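Local coordinates for protein putative oxidoreductase (Jannaschia sp., PDB 3C24) that is a putative oxidoreductase that probably binds a nicotinamide adenine dinucleotide cofactor in a Rossmann-type domain and forms a two-chain assembly, at residues A102-M110 / P273-A284; V88-I99 / P111-G121. One frame throughout, in Å; residues are numbered along the deposited sequence.

In the fold
From the N terminus, the chain first reaches 88-99, whose strand 96-99 pairs in parallel with strand 117-123; interaction 2 thus closes a short loop with only eleven residues between its segments. Within that connection lies helix 103-107, the first partner of interaction 1, whose second partner, helix 273-284, begins 163 residues beyond the end of 102-110, near the C terminus. Because the segments alternate along the chain, the two contacts cross. Interaction 2 builds part of the mixed seven-stranded sheet, whereas interaction 1 ties the crossover helix to the helical C-terminal region. Their centres lie about 18 Å apart, yet they touch, with Met110 on Tyr118 and Pro105 on Ile120.

Interaction 1: A102-M110 / P273-A284; sequences AAAPYAGVM and PAKVKQAAELIA
Ala103, Tyr106 and Ala107 pack against Val276, Lys277, Ala280 and Ala284 in an apolar helix-helix contact that brings the C-terminal helix 273-284 against the short helix 103-107. The segment axes approach to 7.8 Å at a crossing angle of -120°, and small alanine side chains let the backbones come close, Ala103 CA and Ala280 CA being 4.5 Å apart. The methyl CB of Ala280 lies 3.4 Å from Ala103 O, a carbonyl already engaged by Ala107 N within its own helix. Beside it, Ala103 CB meets Ile283 CG2 at 3.6 Å, while Ala284 CB rests against Ala104 CA and Ala107 CB. Tyr106 is the large knob, fitting a hole made by Pro273, Val276, Lys277 and Ala280. With CG anti to the backbone N (chi1 -164°), its ring reaches along the partner helix, bringing CE2 to 3.6 Å from Lys277 N at the ring edge. Helix 103-107 belongs to the beta-alpha-beta crossover between strands 96-99 and 117-123, so this contact joins the Rossmann-type sheet domain to the C-terminal helices. Tyr106 OH lies 3.3 Å from Pro273 CB and hydrogen-bonds to Glu185 of helix 184-217. Toward solvent, the extended Lys277 chain brings CE to 3.6 Å from Tyr106 O. A Schellman motif ends the short helix at Gly108, whose positive phi (86°) would push a CB against the preceding carbonyl oxygen.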
loop_
_atom_site.group_PDB
_atom_site.type_symbol
_atom_site.label_atom_id
_atom_site.label_comp_id
_atom_site.label_asym_id
_atom_site.label_seq_id
_atom_site.Cartn_x
_atom_site.Cartn_y
_atom_site.Cartn_z
ATOM N N ALA A 102 15.199 -14.990 8.696
ATOM C CA ALA A 102 16.251 -15.614 7.905
ATOM C C ALA A 102 17.593 -14.895 7.910
ATOM O O ALA A 102 18.543 -15.419 7.348
ATOM C CB ALA A 102 15.813 -15.774 6.411
ATOM N N ALA A 103 17.653 -13.681 8.468
ATOM C CA ALA A 103 18.886 -12.905 8.389
ATOM C C ALA A 103 20.140 -13.609 8.924
ATOM O O ALA A 103 21.101 -13.813 8.191
ATOM C CB ALA A 103 18.692 -11.494 9.078
ATOM N N ALA A 104 20.136 -13.977 10.199
ATOM C CA ALA A 104 21.338 -14.642 10.775
ATOM C C ALA A 104 21.666 -15.959 10.070
ATOM O O ALA A 104 22.802 -16.219 9.709
ATOM C CB ALA A 104 21.190 -14.831 12.311
ATOM N N PRO A 105 20.668 -16.810 9.838
ATOM C CA PRO A 105 20.857 -18.057 9.116
ATOM C C PRO A 105 21.514 -17.832 7.768
ATOM O O PRO A 105 22.499 -18.492 7.430
ATOM C CB PRO A 105 19.414 -18.525 8.948
ATOM C CG PRO A 105 18.845 -18.128 10.207
ATOM C CD PRO A 105 19.302 -16.740 10.370
ATOM N N TYR A 106 20.976 -16.906 6.999
ATOM C CA TYR A 106 21.489 -16.687 5.617
ATOM C C TYR A 106 22.837 -15.987 5.640
ATOM O O TYR A 106 23.653 -16.147 4.723
ATOM C CB TYR A 106 20.469 -15.927 4.740
ATOM C CG TYR A 106 20.752 -16.019 3.273
ATOM C CD1 TYR A 106 20.790 -17.232 2.645
ATOM C CD2 TYR A 106 21.006 -14.880 2.515
ATOM C CE1 TYR A 106 21.082 -17.333 1.298
ATOM C CE2 TYR A 106 21.293 -14.968 1.194
ATOM C CZ TYR A 106 21.326 -16.204 0.580
ATOM O OH TYR A 106 21.577 -16.319 -0.752
ATOM N N ALA A 107 23.079 -15.236 6.697
ATOM C CA ALA A 107 24.376 -14.542 6.862
ATOM C C ALA A 107 25.477 -15.526 7.119
ATOM O O ALA A 107 26.660 -15.225 6.951
ATOM C CB ALA A 107 24.335 -13.541 7.987
ATOM N N GLY A 108 25.068 -16.710 7.557
ATOM C CA GLY A 108 25.992 -17.791 7.820
ATOM C C GLY A 108 26.622 -17.780 9.200
ATOM O O GLY A 108 27.686 -18.376 9.407
ATOM N N VAL A 109 25.924 -17.185 10.149
ATOM C CA VAL A 109 26.462 -17.021 11.515
ATOM C C VAL A 109 25.925 -18.005 12.521
ATOM O O VAL A 109 26.338 -17.987 13.675
ATOM C CB VAL A 109 26.283 -15.556 12.028
ATOM C CG1 VAL A 109 26.941 -14.593 11.045
ATOM C CG2 VAL A 109 24.841 -15.166 12.205
HETATM N N MSE A 110 25.025 -18.887 12.100
HETATM C CA MSE A 110 24.502 -19.925 13.028
HETATM C C MSE A 110 25.602 -20.921 13.338
HETATM O O MSE A 110 26.375 -21.308 12.446
HETATM C CB MSE A 110 23.256 -20.656 12.486
HETATM C CG MSE A 110 22.082 -19.738 12.157
HETATM SE SE MSE A 110 21.503 -18.643 13.678
HETATM C CE MSE A 110 20.790 -20.006 14.716
ATOM N N PRO A 273 20.750 -13.203 -4.673
ATOM C CA PRO A 273 21.248 -13.820 -3.438
ATOM C C PRO A 273 22.521 -13.204 -2.905
ATOM O O PRO A 273 22.728 -13.142 -1.697
ATOM C CB PRO A 273 21.494 -15.251 -3.880
ATOM C CG PRO A 273 20.428 -15.502 -4.888
ATOM C CD PRO A 273 20.254 -14.212 -5.620
ATOM N N ALA A 274 23.371 -12.721 -3.788
ATOM C CA ALA A 274 24.620 -12.129 -3.341
ATOM C C ALA A 274 24.382 -10.824 -2.571
ATOM O O ALA A 274 25.018 -10.557 -1.545
ATOM C CB ALA A 274 25.583 -11.923 -4.538
ATOM N N LYS A 275 23.431 -10.032 -3.037
ATOM C CA LYS A 275 23.106 -8.775 -2.382
ATOM C C LYS A 275 22.284 -9.041 -1.119
ATOM O O LYS A 275 22.402 -8.370 -0.107
ATOM C CB LYS A 275 22.306 -7.830 -3.292
ATOM C CG LYS A 275 23.120 -7.185 -4.413
ATOM C CD LYS A 275 24.231 -6.288 -3.888
ATOM N N VAL A 276 21.420 -10.043 -1.215
ATOM C CA VAL A 276 20.575 -10.432 -0.079
ATOM C C VAL A 276 21.475 -10.897 1.063
ATOM O O VAL A 276 21.222 -10.579 2.250
ATOM C CB VAL A 276 19.532 -11.500 -0.480
ATOM C CG1 VAL A 276 18.719 -12.066 0.732
ATOM C CG2 VAL A 276 18.546 -10.925 -1.541
ATOM N N LYS A 277 22.510 -11.660 0.725
ATOM C CA LYS A 277 23.457 -12.117 1.759
ATOM C C LYS A 277 24.181 -10.929 2.414
ATOM O O LYS A 277 24.427 -10.918 3.614
ATOM C CB LYS A 277 24.482 -13.103 1.215
ATOM C CG LYS A 277 25.273 -13.730 2.348
ATOM C CD LYS A 277 26.143 -14.854 1.932
ATOM C CE LYS A 277 26.867 -15.396 3.191
ATOM N NZ LYS A 277 28.189 -15.951 2.866
ATOM N N GLN A 278 24.505 -9.917 1.628
ATOM C CA GLN A 278 25.119 -8.710 2.199
ATOM C C GLN A 278 24.180 -8.010 3.171
ATOM O O GLN A 278 24.620 -7.544 4.217
ATOM C CB GLN A 278 25.557 -7.728 1.104
ATOM C CG GLN A 278 26.691 -8.271 0.317
ATOM C CD GLN A 278 26.998 -7.432 -0.921
ATOM O OE1 GLN A 278 26.429 -6.387 -1.111
ATOM N NE2 GLN A 278 27.897 -7.910 -1.761
ATOM N N ALA A 279 22.897 -7.951 2.820
ATOM C CA ALA A 279 21.876 -7.328 3.682
ATOM C C ALA A 279 21.749 -8.134 4.980
ATOM O O ALA A 279 21.678 -7.586 6.093
ATOM C CB ALA A 279 20.558 -7.239 2.983
ATOM N N ALA A 280 21.764 -9.454 4.834
ATOM C CA ALA A 280 21.638 -10.362 5.983
ATOM C C ALA A 280 22.813 -10.158 6.961
ATOM O O ALA A 280 22.649 -10.087 8.173
ATOM C CB ALA A 280 21.531 -11.835 5.506
ATOM N N GLU A 281 23.996 -10.004 6.403
ATOM C CA GLU A 281 25.179 -9.787 7.202
ATOM C C GLU A 281 25.078 -8.455 7.946
ATOM O O GLU A 281 25.438 -8.316 9.120
ATOM C CB GLU A 281 26.411 -9.847 6.296
ATOM C CG GLU A 281 26.697 -11.237 5.811
ATOM C CD GLU A 281 27.648 -11.264 4.655
ATOM O OE1 GLU A 281 27.947 -10.172 4.123
ATOM O OE2 GLU A 281 28.080 -12.365 4.257
ATOM N N LEU A 282 24.517 -7.482 7.268
ATOM C CA LEU A 282 24.384 -6.174 7.843
ATOM C C LEU A 282 23.470 -6.253 9.060
ATOM O O LEU A 282 23.769 -5.737 10.163
ATOM C CB LEU A 282 23.827 -5.230 6.774
ATOM C CG LEU A 282 23.870 -3.729 6.882
ATOM C CD1 LEU A 282 25.280 -3.268 7.193
ATOM C CD2 LEU A 282 23.383 -3.170 5.541
ATOM N N ILE A 283 22.379 -6.982 8.875
ATOM C CA ILE A 283 21.337 -7.119 9.885
ATOM C C ILE A 283 21.787 -7.931 11.091
ATOM O O ILE A 283 21.439 -7.617 12.239
ATOM C CB ILE A 283 20.083 -7.774 9.276
ATOM C CG1 ILE A 283 19.439 -6.792 8.293
ATOM C CG2 ILE A 283 19.049 -8.152 10.365
ATOM C CD1 ILE A 283 18.392 -7.403 7.301
ATOM N N ALA A 284 22.515 -8.994 10.808
ATOM C CA ALA A 284 22.944 -9.916 11.868
ATOM C C ALA A 284 24.138 -9.304 12.608
ATOM O O ALA A 284 24.519 -9.708 13.707
ATOM C CB ALA A 284 23.261 -11.306 11.301
#

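Interaction 2: V88-I99 / P111-G121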
loop_
_atom_site.group_PDB
_atom_site.type_symbol
_atom_site.label_atom_id
_atom_site.label_comp_id
_atom_site.label_asym_id
_atom_site.label_seq_id
_atom_site.Cartn_x
_atom_site.Cartn_y
_atom_site.Cartn_z
ATOM N N VAL A 88 22.940 -23.326 21.440
ATOM C CA VAL A 88 23.018 -24.472 20.521
ATOM C C VAL A 88 23.865 -25.636 21.044
ATOM O O VAL A 88 23.463 -26.791 20.912
ATOM C CB VAL A 88 23.397 -24.048 19.057
ATOM C CG1 VAL A 88 23.852 -25.264 18.164
ATOM C CG2 VAL A 88 22.232 -23.302 18.423
ATOM N N PRO A 89 25.059 -25.365 21.614
ATOM C CA PRO A 89 25.854 -26.521 22.082
ATOM C C PRO A 89 25.307 -27.229 23.314
ATOM O O PRO A 89 25.783 -28.345 23.673
ATOM C CB PRO A 89 27.197 -25.897 22.446
ATOM C CG PRO A 89 27.260 -24.615 21.685
ATOM C CD PRO A 89 25.860 -24.125 21.562
ATOM N N ARG A 90 24.315 -26.605 23.941
ATOM C CA ARG A 90 23.751 -27.110 25.207
ATOM C C ARG A 90 22.511 -27.983 25.089
ATOM O O ARG A 90 22.159 -28.716 26.002
ATOM C CB ARG A 90 23.440 -25.929 26.169
ATOM C CG ARG A 90 24.602 -24.984 26.452
ATOM C CD ARG A 90 24.157 -23.837 27.423
ATOM N NE ARG A 90 23.919 -24.365 28.765
ATOM C CZ ARG A 90 23.456 -23.663 29.798
ATOM N NH1 ARG A 90 23.172 -22.386 29.655
ATOM N NH2 ARG A 90 23.290 -24.242 30.971
ATOM N N VAL A 91 21.830 -27.879 23.948
ATOM C CA VAL A 91 20.576 -28.612 23.764
ATOM C C VAL A 91 20.800 -30.093 23.434
ATOM O O VAL A 91 21.869 -30.465 22.978
ATOM C CB VAL A 91 19.665 -27.946 22.722
ATOM C CG1 VAL A 91 19.306 -26.490 23.176
ATOM C CG2 VAL A 91 20.324 -27.976 21.296
ATOM N N ARG A 92 19.794 -30.924 23.693
ATOM C CA ARG A 92 19.895 -32.348 23.396
ATOM C C ARG A 92 19.870 -32.570 21.878
ATOM O O ARG A 92 19.293 -31.755 21.115
ATOM C CB ARG A 92 18.728 -33.128 24.015
ATOM C CG ARG A 92 18.664 -33.094 25.536
ATOM C CD ARG A 92 17.305 -33.706 25.965
ATOM N NE ARG A 92 16.136 -32.928 25.496
ATOM C CZ ARG A 92 14.876 -33.336 25.607
ATOM N NH1 ARG A 92 14.595 -34.515 26.134
ATOM N NH2 ARG A 92 13.888 -32.581 25.166
ATOM N N PRO A 93 20.528 -33.633 21.408
ATOM C CA PRO A 93 20.458 -33.910 19.983
ATOM C C PRO A 93 18.988 -33.944 19.565
ATOM O O PRO A 93 18.139 -34.425 20.305
ATOM C CB PRO A 93 21.046 -35.331 19.895
ATOM C CG PRO A 93 22.085 -35.340 21.014
ATOM C CD PRO A 93 21.406 -34.588 22.133
ATOM N N GLY A 94 18.687 -33.486 18.370
ATOM C CA GLY A 94 17.296 -33.553 17.882
ATOM C C GLY A 94 16.392 -32.419 18.264
ATOM O O GLY A 94 15.244 -32.344 17.800
ATOM N N THR A 95 16.908 -31.518 19.094
ATOM C CA THR A 95 16.175 -30.324 19.478
ATOM C C THR A 95 16.007 -29.454 18.225
ATOM O O THR A 95 16.929 -29.317 17.407
ATOM C CB THR A 95 16.916 -29.562 20.599
ATOM O OG1 THR A 95 17.068 -30.417 21.722
ATOM C CG2 THR A 95 16.157 -28.268 21.008
ATOM N N ILE A 96 14.841 -28.825 18.120
ATOM C CA ILE A 96 14.534 -27.895 17.037
ATOM C C ILE A 96 14.787 -26.480 17.564
ATOM O O ILE A 96 14.158 -26.046 18.494
ATOM C CB ILE A 96 13.077 -27.988 16.582
ATOM C CG1 ILE A 96 12.800 -29.319 15.916
ATOM C CG2 ILE A 96 12.726 -26.895 15.573
ATOM C CD1 ILE A 96 11.240 -29.695 15.894
ATOM N N VAL A 97 15.794 -25.839 17.005
ATOM C CA VAL A 97 16.137 -24.430 17.285
ATOM C C VAL A 97 15.426 -23.598 16.215
ATOM O O VAL A 97 15.697 -23.715 14.980
ATOM C CB VAL A 97 17.642 -24.216 17.253
ATOM C CG1 VAL A 97 17.957 -22.713 17.384
ATOM C CG2 VAL A 97 18.327 -25.085 18.365
ATOM N N LEU A 98 14.481 -22.786 16.690
ATOM C CA LEU A 98 13.574 -22.060 15.834
ATOM C C LEU A 98 13.888 -20.569 15.821
ATOM O O LEU A 98 13.872 -19.883 16.842
ATOM C CB LEU A 98 12.147 -22.377 16.275
ATOM C CG LEU A 98 11.018 -22.342 15.245
ATOM C CD1 LEU A 98 9.702 -22.915 15.838
ATOM C CD2 LEU A 98 10.855 -20.948 14.710
ATOM N N ILE A 99 14.248 -20.141 14.623
ATOM C CA ILE A 99 14.639 -18.745 14.340
ATOM C C ILE A 99 13.498 -18.056 13.603
ATOM O O ILE A 99 12.859 -18.622 12.724
ATOM C CB ILE A 99 15.987 -18.615 13.555
ATOM C CG1 ILE A 99 17.060 -19.627 13.996
ATOM C CG2 ILE A 99 16.544 -17.218 13.701
ATOM C CD1 ILE A 99 17.151 -20.907 13.118
ATOM N N PRO A 111 25.719 -21.334 14.613
ATOM C CA PRO A 111 26.790 -22.279 14.902
ATOM C C PRO A 111 26.595 -23.567 14.187
ATOM O O PRO A 111 25.473 -23.992 13.967
ATOM C CB PRO A 111 26.660 -22.528 16.408
ATOM C CG PRO A 111 25.754 -21.529 16.926
ATOM C CD PRO A 111 24.967 -20.942 15.810
ATOM N N GLU A 112 27.702 -24.161 13.788
ATOM C CA GLU A 112 27.694 -25.471 13.134
ATOM C C GLU A 112 27.487 -26.579 14.144
ATOM O O GLU A 112 28.314 -26.800 15.019
ATOM C CB GLU A 112 29.023 -25.716 12.397
ATOM C CG GLU A 112 29.083 -26.999 11.623
ATOM C CD GLU A 112 30.483 -27.311 11.097
ATOM O OE1 GLU A 112 31.406 -26.490 11.288
ATOM O OE2 GLU A 112 30.662 -28.389 10.497
ATOM N N ARG A 113 26.375 -27.263 13.996
ATOM C CA ARG A 113 26.011 -28.421 14.819
ATOM C C ARG A 113 25.005 -29.283 14.038
ATOM O O ARG A 113 23.807 -28.971 13.945
ATOM C CB ARG A 113 25.472 -28.010 16.182
ATOM C CG ARG A 113 25.207 -29.283 17.056
ATOM C CD ARG A 113 24.684 -29.042 18.447
ATOM N NE ARG A 113 24.384 -30.364 18.983
ATOM C CZ ARG A 113 23.842 -30.600 20.152
ATOM N NH1 ARG A 113 23.545 -29.628 20.983
ATOM N NH2 ARG A 113 23.586 -31.860 20.474
ATOM N N ALA A 114 25.506 -30.406 13.567
ATOM C CA ALA A 114 24.774 -31.254 12.622
ATOM C C ALA A 114 23.583 -32.006 13.157
ATOM O O ALA A 114 22.634 -32.265 12.423
ATOM C CB ALA A 114 25.741 -32.272 12.002
ATOM N N ASP A 115 23.667 -32.345 14.434
ATOM C CA ASP A 115 22.707 -33.252 15.085
ATOM C C ASP A 115 21.568 -32.542 15.799
ATOM O O ASP A 115 20.825 -33.158 16.583
ATOM C CB ASP A 115 23.395 -34.193 16.056
ATOM C CG ASP A 115 23.920 -33.478 17.299
ATOM O OD1 ASP A 115 24.539 -32.413 17.078
ATOM O OD2 ASP A 115 23.799 -34.022 18.433
ATOM N N ILE A 116 21.354 -31.299 15.412
ATOM C CA ILE A 116 20.161 -30.547 15.825
ATOM C C ILE A 116 19.450 -30.017 14.549
ATOM O O ILE A 116 19.983 -30.064 13.442
ATOM C CB ILE A 116 20.389 -29.436 16.892
ATOM C CG1 ILE A 116 21.397 -28.356 16.428
ATOM C CG2 ILE A 116 20.860 -30.073 18.228
ATOM C CD1 ILE A 116 20.859 -27.267 15.542
ATOM N N THR A 117 18.249 -29.489 14.738
ATOM C CA THR A 117 17.445 -28.965 13.650
ATOM C C THR A 117 17.388 -27.458 13.762
ATOM O O THR A 117 17.251 -26.922 14.862
ATOM C CB THR A 117 16.005 -29.511 13.755
ATOM O OG1 THR A 117 15.999 -30.913 13.454
ATOM C CG2 THR A 117 15.024 -28.745 12.835
ATOM N N TYR A 118 17.527 -26.799 12.627
ATOM C CA TYR A 118 17.299 -25.360 12.504
ATOM C C TYR A 118 16.088 -25.200 11.625
ATOM O O TYR A 118 16.024 -25.733 10.503
ATOM C CB TYR A 118 18.512 -24.634 11.863
ATOM C CG TYR A 118 19.703 -24.414 12.755
ATOM C CD1 TYR A 118 19.585 -23.792 13.954
ATOM C CD2 TYR A 118 20.989 -24.676 12.286
ATOM C CE1 TYR A 118 20.708 -23.560 14.743
ATOM C CE2 TYR A 118 22.107 -24.450 13.073
ATOM C CZ TYR A 118 21.976 -23.878 14.273
ATOM O OH TYR A 118 23.125 -23.631 15.011
ATOM N N PHE A 119 15.127 -24.465 12.159
ATOM C CA PHE A 119 13.872 -24.178 11.505
ATOM C C PHE A 119 13.687 -22.676 11.549
ATOM O O PHE A 119 13.846 -22.071 12.594
ATOM C CB PHE A 119 12.734 -24.892 12.222
ATOM C CG PHE A 119 11.408 -24.808 11.498
ATOM C CD1 PHE A 119 10.560 -23.721 11.677
ATOM C CD2 PHE A 119 10.983 -25.819 10.680
ATOM C CE1 PHE A 119 9.358 -23.646 10.994
ATOM C CE2 PHE A 119 9.785 -25.726 10.021
ATOM C CZ PHE A 119 8.971 -24.649 10.204
ATOM N N ILE A 120 13.318 -22.130 10.407
ATOM C CA ILE A 120 13.074 -20.666 10.218
ATOM C C ILE A 120 11.613 -20.434 9.893
ATOM O O ILE A 120 11.037 -21.056 9.001
ATOM C CB ILE A 120 13.959 -20.019 9.128
ATOM C CG1 ILE A 120 15.407 -20.476 9.224
ATOM C CG2 ILE A 120 13.824 -18.518 9.231
ATOM C CD1 ILE A 120 16.243 -20.020 8.016
ATOM N N GLY A 121 11.001 -19.474 10.602
ATOM C CA GLY A 121 9.654 -19.026 10.281
ATOM C C GLY A 121 9.577 -17.518 10.238
ATOM O O GLY A 121 10.405 -16.847 10.823
#
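Parallel backbone pairing joins strand 96-99 to strand 117-121, from Ile96 beside Thr117 to Ile99 beside Ile120. The ladder alternates donors, including Val97 N to Thr117 O (2.8 Å) and Phe119 N to Val97 O (3.0 Å), with Gly94 N to Asp115 O preceding it. These are neighbouring parallel strands of a Rossmann-type sheet, linked by the crossover through helix 103-107. Polar side-chain bonding concentrates on Arg113: with CG anti to the backbone N (chi1 -176°) and the chain extended to NE, NH1 reaches Val88 O (2.8 Å) and Val91 O (2.7 Å), the former within the carbonyl plane. Arg113 grips Asp115 side-on in a salt bridge, NE to OD1 at 2.8 Å and NH2 to OD2. Ile116 CG2 covers one guanidinium face, 3.5 Å above its centre. A leucine in place of Arg113 would probably leave Val88 O and Val91 O without these donors and Asp115 without its charge partner. In the apolar layer, Ile116 CD1 sits over one face of the Tyr118 ring, Val88 CG2 meets its edge, and Val97 CB lies 3.9 Å from Tyr118 CD1. On the opposite sheet face, Ile96 CG2 packs alongside Phe119 CB, with Leu98 CG 3.9 Å from Phe119 CD1.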